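Local coordinates for protein class I phosphodiesterase PDEB1 (Leishmania major, PDB 2R8Q) that belongs to the class I phosphodiesterases, with an all-helical catalytic domain that holds zinc and magnesium ions and, in this model, 3-isobutyl-1-methylxanthine, at residues A[115-120]-A[128-133]; A[122-127]-A[323-328]; A[26-31]-A[82-87]. All blocks are in the same frame, centred on the assembly; numbering follows the deposited sequence.

Interaction 1 of 3, residues A[115-120]-A[128-133]; sequences YLYTGK and LECYVL
Leu116 and Cys130 bring the last turn of helix 102-118 against the first turns of helix 127-139, their CA atoms 7.4 Å apart, the nearest pair of the two segments. This is a helix-loop-helix pair of the all-helical phosphodiesterase fold: the chain leaves the first helix through a wider, pi-type turn at 115-118, passes Lys120 with its positive phi, and after a short link enters the next helix. Leu116 points at helix 127-139 and is buried. Its CG lies anti to the carbonyl carbon (chi1 -70°), which extends the isobutyl end toward that helix; its two methyls meet different atoms of Cys130, and both lie near Leu133 CD2. CD1 lies 4.1 Å from Cys130 CB, whereas CD2 reaches the sulfur, 4.0 Å from Cys130 SG, and also meets Leu133 CD2 at 4.1 Å. Leu133, also directed at its partner, differs in its first torsion, CG anti to the backbone N (chi1 180°), and meets Leu116 at a slant. Leu249 of helix 239-254 touches both leucines, so a third helix joins this buried apolar layer; the zinc ion lies about 12 Å from the Leu133 side chain.

On the partly exposed side, Tyr117 takes over. Its CB does not aim at the second helix, but the length of the phenol carries the hydroxyl there, while CB of Leu116 sits 3.7 Å above one face of the ring, nearer the edge than the centre. No hydrogen bond joins the segments, and the contact is van der Waals throughout. Beside it, Glu129 forms a salt bridge with Arg242 and a hydrogen bond with Tyr202 OH. At the outer end of the contact, Tyr117 OH rests 3.4 Å from Cys130 CB and 3.7 Å from Cys130 SG.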
loop_
_atom_site.group_PDB
_atom_site.type_symbol
_atom_site.label_atom_id
_atom_site.label_comp_id
_atom_site.label_asym_id
_atom_site.label_seq_id
_atom_site.Cartn_x
_atom_site.Cartn_y
_atom_site.Cartn_z
ATOM N N TYR A 115 22.905 14.939 14.030
ATOM C CA TYR A 115 22.462 14.510 15.351
ATOM C C TYR A 115 23.265 13.304 15.815
ATOM O O TYR A 115 23.650 13.209 16.982
ATOM C CB TYR A 115 20.975 14.136 15.334
ATOM C CG TYR A 115 20.021 15.295 15.136
ATOM C CD1 TYR A 115 18.659 15.066 14.959
ATOM C CD2 TYR A 115 20.472 16.619 15.135
ATOM C CE1 TYR A 115 17.766 16.114 14.785
ATOM C CE2 TYR A 115 19.581 17.681 14.959
ATOM C CZ TYR A 115 18.229 17.416 14.786
ATOM O OH TYR A 115 17.339 18.450 14.596
ATOM N N LEU A 116 23.511 12.380 14.893
ATOM C CA LEU A 116 24.255 11.167 15.196
ATOM C C LEU A 116 25.726 11.402 15.497
ATOM O O LEU A 116 26.269 10.861 16.460
ATOM C CB LEU A 116 24.159 10.185 14.027
ATOM C CG LEU A 116 22.801 9.525 13.781
ATOM C CD1 LEU A 116 22.852 8.760 12.462
ATOM C CD2 LEU A 116 22.458 8.596 14.943
ATOM N N TYR A 117 26.374 12.224 14.683
ATOM C CA TYR A 117 27.798 12.428 14.868
ATOM C C TYR A 117 28.235 13.723 15.541
ATOM O O TYR A 117 29.126 13.703 16.386
ATOM C CB TYR A 117 28.480 12.182 13.521
ATOM C CG TYR A 117 28.150 10.781 13.031
ATOM C CD1 TYR A 117 27.288 10.570 11.951
ATOM C CD2 TYR A 117 28.610 9.662 13.731
ATOM C CE1 TYR A 117 26.888 9.275 11.589
ATOM C CE2 TYR A 117 28.217 8.372 13.378
ATOM C CZ TYR A 117 27.356 8.184 12.310
ATOM O OH TYR A 117 26.953 6.905 11.991
ATOM N N THR A 118 27.616 14.845 15.199
ATOM C CA THR A 118 27.974 16.090 15.865
ATOM C C THR A 118 27.274 16.077 17.224
ATOM O O THR A 118 27.849 16.477 18.239
ATOM C CB THR A 118 27.512 17.322 15.056
ATOM O OG1 THR A 118 28.167 17.325 13.782
ATOM C CG2 THR A 118 27.855 18.613 15.795
ATOM N N GLY A 119 26.035 15.585 17.230
ATOM C CA GLY A 119 25.248 15.510 18.450
ATOM C C GLY A 119 25.526 14.282 19.304
ATOM O O GLY A 119 24.955 14.131 20.387
ATOM N N LYS A 120 26.384 13.394 18.807
ATOM C CA LYS A 120 26.772 12.184 19.531
ATOM C C LYS A 120 25.671 11.149 19.768
ATOM O O LYS A 120 25.840 10.249 20.592
ATOM C CB LYS A 120 27.389 12.566 20.883
ATOM C CG LYS A 120 28.556 13.543 20.798
ATOM C CD LYS A 120 29.696 12.992 19.955
ATOM C CE LYS A 120 30.948 13.848 20.097
ATOM N NZ LYS A 120 30.683 15.277 19.783
ATOM N N LEU A 128 24.816 -0.347 12.362
ATOM C CA LEU A 128 23.770 -0.761 11.436
ATOM C C LEU A 128 22.545 0.138 11.588
ATOM O O LEU A 128 21.933 0.539 10.598
ATOM C CB LEU A 128 23.371 -2.222 11.687
ATOM C CG LEU A 128 22.201 -2.735 10.837
ATOM C CD1 LEU A 128 22.532 -2.598 9.360
ATOM C CD2 LEU A 128 21.907 -4.188 11.183
ATOM N N GLU A 129 22.191 0.455 12.831
ATOM C CA GLU A 129 21.033 1.306 13.090
ATOM C C GLU A 129 21.266 2.726 12.586
ATOM O O GLU A 129 20.338 3.381 12.106
ATOM C CB GLU A 129 20.697 1.273 14.583
ATOM C CG GLU A 129 20.249 -0.121 15.002
ATOM C CD GLU A 129 20.143 -0.327 16.497
ATOM O OE1 GLU A 129 20.859 0.350 17.266
ATOM O OE2 GLU A 129 19.351 -1.206 16.900
ATOM N N CYS A 130 22.504 3.204 12.674
ATOM C CA CYS A 130 22.817 4.542 12.176
ATOM C C CYS A 130 22.629 4.558 10.661
ATOM O O CYS A 130 22.064 5.502 10.103
ATOM C CB CYS A 130 24.257 4.925 12.519
ATOM S SG CYS A 130 24.516 5.292 14.266
ATOM N N TYR A 131 23.106 3.503 10.005
ATOM C CA TYR A 131 23.001 3.365 8.556
ATOM C C TYR A 131 21.536 3.328 8.132
ATOM O O TYR A 131 21.114 4.077 7.250
ATOM C CB TYR A 131 23.718 2.085 8.109
ATOM C CG TYR A 131 23.631 1.782 6.631
ATOM C CD1 TYR A 131 23.985 2.739 5.678
ATOM C CD2 TYR A 131 23.205 0.534 6.183
ATOM C CE1 TYR A 131 23.915 2.458 4.316
ATOM C CE2 TYR A 131 23.131 0.243 4.822
ATOM C CZ TYR A 131 23.487 1.212 3.897
ATOM O OH TYR A 131 23.394 0.938 2.553
ATOM N N VAL A 132 20.759 2.459 8.770
ATOM C CA VAL A 132 19.344 2.345 8.448
ATOM C C VAL A 132 18.602 3.661 8.688
ATOM O O VAL A 132 17.740 4.044 7.902
ATOM C CB VAL A 132 18.686 1.213 9.266
ATOM C CG1 VAL A 132 17.179 1.191 9.019
ATOM C CG2 VAL A 132 19.312 -0.125 8.878
ATOM N N LEU A 133 18.943 4.365 9.763
ATOM C CA LEU A 133 18.283 5.632 10.054
ATOM C C LEU A 133 18.512 6.648 8.933
ATOM O O LEU A 133 17.580 7.327 8.491
ATOM C CB LEU A 133 18.794 6.196 11.383
ATOM C CG LEU A 133 18.203 7.530 11.843
ATOM C CD1 LEU A 133 16.683 7.414 11.980
ATOM C CD2 LEU A 133 18.823 7.920 13.179
#

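Interaction 2 of 3, residues A[122-127]-A[323-328]; sequences SELLTE and GNLFHG
Leu124 meets Leu325 and Phe326 chiefly through one methyl, CD1, joining the link between helices 102-118 and 127-139 to the chain just beyond helix 302-324. The tight part is at the phenyl ring: Leu124 CD1 lies in the plane of the Phe326 ring, at its edge, 3.5 Å from CE1 and 3.6 Å from CD1 of that ring. The methyl therefore abuts the C-H edge of the ring and is not stacked over a face. Phe326, the centre of an inverse gamma turn, is buried, and its side chain also packs on Val245 of helix 239-254.

Leu325 makes the looser half. Its CG stands 4.1 Å from Leu124 CD1, and its CD2 is slightly farther from the same methyl. With CG anti to its backbone N (chi1 -172°), the Leu325 side chain bends its end toward Leu124 although its CB starts off to one side. Both leucines are partly exposed and share Phe234 as a neighbour, while Phe226 of helix 219-232 also touches Leu325. The flanking Glu123, His327 and Gly328 are exposed, marking the solvent side.

The backbones stay well separated, 9.1 Å between the CA atoms of Leu124 and Phe326, and no hydrogen bond spans them. Two loop regions distant in sequence are thus joined here by apolar contact alone, with shape rather than directional bonding setting the fit.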
loop_
_atom_site.group_PDB
_atom_site.type_symbol
_atom_site.label_atom_id
_atom_site.label_comp_id
_atom_site.label_asym_id
_atom_site.label_seq_id
_atom_site.Cartn_x
_atom_site.Cartn_y
_atom_site.Cartn_z
ATOM N N SER A 122 24.898 8.816 17.921
ATOM C CA SER A 122 25.362 7.525 17.418
ATOM C C SER A 122 25.852 6.635 18.561
ATOM O O SER A 122 25.971 5.422 18.404
ATOM C CB SER A 122 26.493 7.712 16.396
ATOM O OG SER A 122 27.680 8.201 17.004
ATOM N N GLU A 123 26.133 7.245 19.708
ATOM C CA GLU A 123 26.607 6.504 20.874
ATOM C C GLU A 123 25.505 5.656 21.493
ATOM O O GLU A 123 25.774 4.763 22.300
ATOM C CB GLU A 123 27.150 7.474 21.923
ATOM C CG GLU A 123 28.428 8.164 21.504
ATOM C CD GLU A 123 28.848 9.248 22.472
ATOM O OE1 GLU A 123 28.245 9.343 23.564
ATOM O OE2 GLU A 123 29.784 10.003 22.142
ATOM N N LEU A 124 24.266 5.933 21.109
ATOM C CA LEU A 124 23.119 5.204 21.636
ATOM C C LEU A 124 22.656 4.104 20.685
ATOM O O LEU A 124 21.749 3.340 21.016
ATOM C CB LEU A 124 21.958 6.172 21.874
ATOM C CG LEU A 124 22.253 7.418 22.714
ATOM C CD1 LEU A 124 21.091 8.397 22.599
ATOM C CD2 LEU A 124 22.496 7.022 24.159
ATOM N N LEU A 125 23.286 4.016 19.515
ATOM C CA LEU A 125 22.898 3.038 18.499
ATOM C C LEU A 125 24.052 2.214 17.942
ATOM O O LEU A 125 25.221 2.541 18.144
ATOM C CB LEU A 125 22.245 3.765 17.321
ATOM C CG LEU A 125 21.079 4.706 17.609
ATOM C CD1 LEU A 125 20.731 5.478 16.341
ATOM C CD2 LEU A 125 19.884 3.901 18.113
ATOM N N THR A 126 23.713 1.140 17.231
ATOM C CA THR A 126 24.733 0.319 16.589
ATOM C C THR A 126 25.012 0.995 15.249
ATOM O O THR A 126 24.244 1.858 14.815
ATOM C CB THR A 126 24.244 -1.120 16.316
ATOM O OG1 THR A 126 23.136 -1.095 15.407
ATOM C CG2 THR A 126 23.827 -1.790 17.615
ATOM N N GLU A 127 26.104 0.615 14.592
ATOM C CA GLU A 127 26.432 1.212 13.302
ATOM C C GLU A 127 25.361 0.862 12.272
ATOM O O GLU A 127 25.027 1.677 11.415
ATOM C CB GLU A 127 27.806 0.738 12.821
ATOM C CG GLU A 127 28.946 1.183 13.719
ATOM C CD GLU A 127 30.310 0.857 13.143
ATOM O OE1 GLU A 127 30.520 -0.302 12.729
ATOM O OE2 GLU A 127 31.175 1.760 13.113
ATOM N N GLY A 323 17.130 17.346 26.989
ATOM C CA GLY A 323 17.341 17.341 28.424
ATOM C C GLY A 323 17.295 15.964 29.061
ATOM O O GLY A 323 17.956 15.727 30.071
ATOM N N ASN A 324 16.538 15.046 28.467
ATOM C CA ASN A 324 16.402 13.707 29.030
ATOM C C ASN A 324 17.307 12.610 28.477
ATOM O O ASN A 324 17.439 11.555 29.099
ATOM C CB ASN A 324 14.945 13.244 28.928
ATOM C CG ASN A 324 14.024 14.011 29.858
ATOM O OD1 ASN A 324 14.238 14.045 31.070
ATOM N ND2 ASN A 324 12.991 14.626 29.296
ATOM N N LEU A 325 17.929 12.834 27.322
ATOM C CA LEU A 325 18.802 11.805 26.765
ATOM C C LEU A 325 19.807 12.279 25.716
ATOM O O LEU A 325 20.974 11.889 25.754
ATOM C CB LEU A 325 17.956 10.668 26.179
ATOM C CG LEU A 325 18.719 9.421 25.726
ATOM C CD1 LEU A 325 19.431 8.785 26.913
ATOM C CD2 LEU A 325 17.751 8.436 25.099
ATOM N N PHE A 326 19.358 13.102 24.773
ATOM C CA PHE A 326 20.248 13.594 23.721
ATOM C C PHE A 326 20.942 14.878 24.166
ATOM O O PHE A 326 20.746 15.939 23.573
ATOM C CB PHE A 326 19.467 13.868 22.429
ATOM C CG PHE A 326 18.652 12.698 21.941
ATOM C CD1 PHE A 326 19.148 11.401 22.017
ATOM C CD2 PHE A 326 17.399 12.900 21.374
ATOM C CE1 PHE A 326 18.407 10.324 21.533
ATOM C CE2 PHE A 326 16.654 11.828 20.887
ATOM C CZ PHE A 326 17.159 10.539 20.968
ATOM N N HIS A 327 21.767 14.771 25.203
ATOM C CA HIS A 327 22.467 15.927 25.747
ATOM C C HIS A 327 23.421 16.610 24.770
ATOM O O HIS A 327 23.661 17.814 24.872
ATOM C CB HIS A 327 23.211 15.517 27.020
ATOM C CG HIS A 327 22.359 14.761 27.994
ATOM N ND1 HIS A 327 22.444 13.394 28.156
ATOM C CD2 HIS A 327 21.380 15.178 28.832
ATOM C CE1 HIS A 327 21.554 13.003 29.052
ATOM N NE2 HIS A 327 20.896 14.065 29.477
ATOM N N GLY A 328 23.950 15.853 23.813
ATOM C CA GLY A 328 24.870 16.427 22.848
ATOM C C GLY A 328 24.227 17.316 21.795
ATOM O O GLY A 328 24.929 17.929 20.988
#

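Interaction 3 of 3, residues A[26-31]-A[82-87]; sequences AVMSID and TLLNFI
Leu84 and Val27 face each other through branches that both run anti to their own backbone N, CG of Leu84 (chi1 -174°) and CG1 of Val27 (chi1 177°), whereas Met28 is bent at chi2 and chi3. The fork of Leu84 divides between the two partners. Its CD1 meets Val27 CG1 at 4.0 Å, and its CD2 sits 3.9 Å from both CG and SD of Met28, whose bend (chi2 -48°) brings the sulfur alongside the same methyl. Leu84 lies alongside each partner, antiparallel to the Val27 and Met28 side chains.

The contact lays the C-terminal part of the N-terminal helix 21-28 on helix 80-92 of the all-helical catalytic domain, with 8.7 Å between the CA atoms of Val27 and Leu84. Val27 and Leu84 are buried, while Met28 is exposed and lies at the outer margin, where its side chain also touches Tyr64 of helix 55-68. Deeper in, Phe86 and Ile87 of helix 80-92 turn to helix 127-139. Asn85 OD1 accepts a hydrogen bond from Arg24, adding a polar tie between the two helices next to the apolar one.

Across the two segments themselves no hydrogen bond forms. Methyl, methylene and thioether groups meet by dispersion and the exclusion of water, so the contact is not directional and depends on the fit of the apolar surfaces.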
loop_
_atom_site.group_PDB
_atom_site.type_symbol
_atom_site.label_atom_id
_atom_site.label_comp_id
_atom_site.label_asym_id
_atom_site.label_seq_id
_atom_site.Cartn_x
_atom_site.Cartn_y
_atom_site.Cartn_z
ATOM N N ALA A 26 25.125 12.809 -14.309
ATOM C CA ALA A 26 24.686 14.170 -14.019
ATOM C C ALA A 26 24.872 14.513 -12.544
ATOM O O ALA A 26 25.058 15.676 -12.190
ATOM C CB ALA A 26 23.226 14.344 -14.423
ATOM N N VAL A 27 24.816 13.504 -11.680
ATOM C CA VAL A 27 24.996 13.744 -10.250
ATOM C C VAL A 27 26.479 13.783 -9.898
ATOM O O VAL A 27 26.936 14.674 -9.180
ATOM C CB VAL A 27 24.314 12.646 -9.394
ATOM C CG1 VAL A 27 24.588 12.893 -7.915
ATOM C CG2 VAL A 27 22.812 12.635 -9.660
ATOM N N MET A 28 27.236 12.820 -10.412
ATOM C CA MET A 28 28.659 12.752 -10.116
ATOM C C MET A 28 29.475 13.894 -10.716
ATOM O O MET A 28 30.601 14.143 -10.289
ATOM C CB MET A 28 29.230 11.406 -10.574
ATOM C CG MET A 28 28.605 10.204 -9.876
ATOM S SD MET A 28 28.512 10.389 -8.073
ATOM C CE MET A 28 30.217 10.076 -7.608
ATOM N N SER A 29 28.910 14.596 -11.694
ATOM C CA SER A 29 29.618 15.704 -12.323
ATOM C C SER A 29 29.540 16.974 -11.479
ATOM O O SER A 29 30.286 17.925 -11.708
ATOM C CB SER A 29 29.052 15.982 -13.718
ATOM O OG SER A 29 27.765 16.563 -13.644
ATOM N N ILE A 30 28.637 16.992 -10.504
ATOM C CA ILE A 30 28.485 18.160 -9.638
ATOM C C ILE A 30 29.757 18.408 -8.833
ATOM O O ILE A 30 30.223 17.532 -8.103
ATOM C CB ILE A 30 27.310 17.983 -8.649
ATOM C CG1 ILE A 30 25.983 17.892 -9.414
ATOM C CG2 ILE A 30 27.286 19.144 -7.658
ATOM C CD1 ILE A 30 25.573 19.173 -10.127
ATOM N N ASP A 31 30.314 19.608 -8.967
ATOM C CA ASP A 31 31.532 19.964 -8.250
ATOM C C ASP A 31 31.239 20.921 -7.099
ATOM O O ASP A 31 30.860 22.073 -7.313
ATOM C CB ASP A 31 32.543 20.587 -9.217
ATOM C CG ASP A 31 33.798 21.072 -8.517
ATOM O OD1 ASP A 31 34.253 20.399 -7.567
ATOM O OD2 ASP A 31 34.339 22.121 -8.926
ATOM N N THR A 82 24.926 1.167 -6.283
ATOM C CA THR A 82 23.657 0.790 -5.673
ATOM C C THR A 82 23.133 1.971 -4.865
ATOM O O THR A 82 21.951 2.306 -4.944
ATOM C CB THR A 82 23.818 -0.419 -4.740
ATOM O OG1 THR A 82 24.412 -1.505 -5.465
ATOM C CG2 THR A 82 22.463 -0.857 -4.209
ATOM N N LEU A 83 24.015 2.594 -4.089
ATOM C CA LEU A 83 23.633 3.750 -3.279
ATOM C C LEU A 83 23.123 4.892 -4.158
ATOM O O LEU A 83 22.088 5.493 -3.865
ATOM C CB LEU A 83 24.820 4.243 -2.449
ATOM C CG LEU A 83 24.594 5.521 -1.634
ATOM C CD1 LEU A 83 23.470 5.295 -0.627
ATOM C CD2 LEU A 83 25.872 5.910 -0.920
ATOM N N LEU A 84 23.846 5.198 -5.233
ATOM C CA LEU A 84 23.430 6.284 -6.115
ATOM C C LEU A 84 22.089 5.965 -6.780
ATOM O O LEU A 84 21.215 6.832 -6.870
ATOM C CB LEU A 84 24.511 6.567 -7.171
ATOM C CG LEU A 84 24.272 7.780 -8.082
ATOM C CD1 LEU A 84 23.986 9.033 -7.245
ATOM C CD2 LEU A 84 25.499 8.000 -8.965
ATOM N N ASN A 85 21.917 4.728 -7.244
ATOM C CA ASN A 85 20.653 4.347 -7.868
ATOM C C ASN A 85 19.518 4.513 -6.863
ATOM O O ASN A 85 18.437 4.984 -7.212
ATOM C CB ASN A 85 20.675 2.894 -8.349
ATOM C CG ASN A 85 21.470 2.710 -9.628
ATOM O OD1 ASN A 85 21.661 3.652 -10.402
ATOM N ND2 ASN A 85 21.920 1.480 -9.868
ATOM N N PHE A 86 19.763 4.112 -5.618
ATOM C CA PHE A 86 18.746 4.231 -4.569
ATOM C C PHE A 86 18.348 5.696 -4.388
ATOM O O PHE A 86 17.164 6.032 -4.368
ATOM C CB PHE A 86 19.283 3.667 -3.251
ATOM C CG PHE A 86 18.375 3.897 -2.073
ATOM C CD1 PHE A 86 17.215 3.140 -1.913
ATOM C CD2 PHE A 86 18.682 4.868 -1.127
ATOM C CE1 PHE A 86 16.376 3.351 -0.824
ATOM C CE2 PHE A 86 17.849 5.088 -0.031
ATOM C CZ PHE A 86 16.696 4.327 0.118
ATOM N N ILE A 87 19.340 6.571 -4.269
ATOM C CA ILE A 87 19.068 7.995 -4.100
ATOM C C ILE A 87 18.229 8.516 -5.271
ATOM O O ILE A 87 17.256 9.244 -5.072
ATOM C CB ILE A 87 20.387 8.790 -4.007
ATOM C CG1 ILE A 87 21.132 8.392 -2.732
ATOM C CG2 ILE A 87 20.105 10.290 -4.027
ATOM C CD1 ILE A 87 22.555 8.918 -2.657
#

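Interactions 1 and 2 adjoin, their centres 9 Å apart, and share the link between helices 102-118 and 127-139: Ser122 N probably bonds to Leu116 O, and Leu125 CD1 packs on Leu116 CD2. Interaction 1 is buried and pairs two successive helices, while interaction 2 is partly buried and ties their link to a loop far along the sequence. Interaction 3, mostly buried but with exposed Met28 at its edge, lies about 20 Å from the chain centre against about 14 Å for interaction 1; helix 80-92 also packs on helix 127-139, connecting the two indirectly. All three lack hydrogen bonds across their segments; sulfur takes part in 1 and 3, an aromatic ring edge in 2.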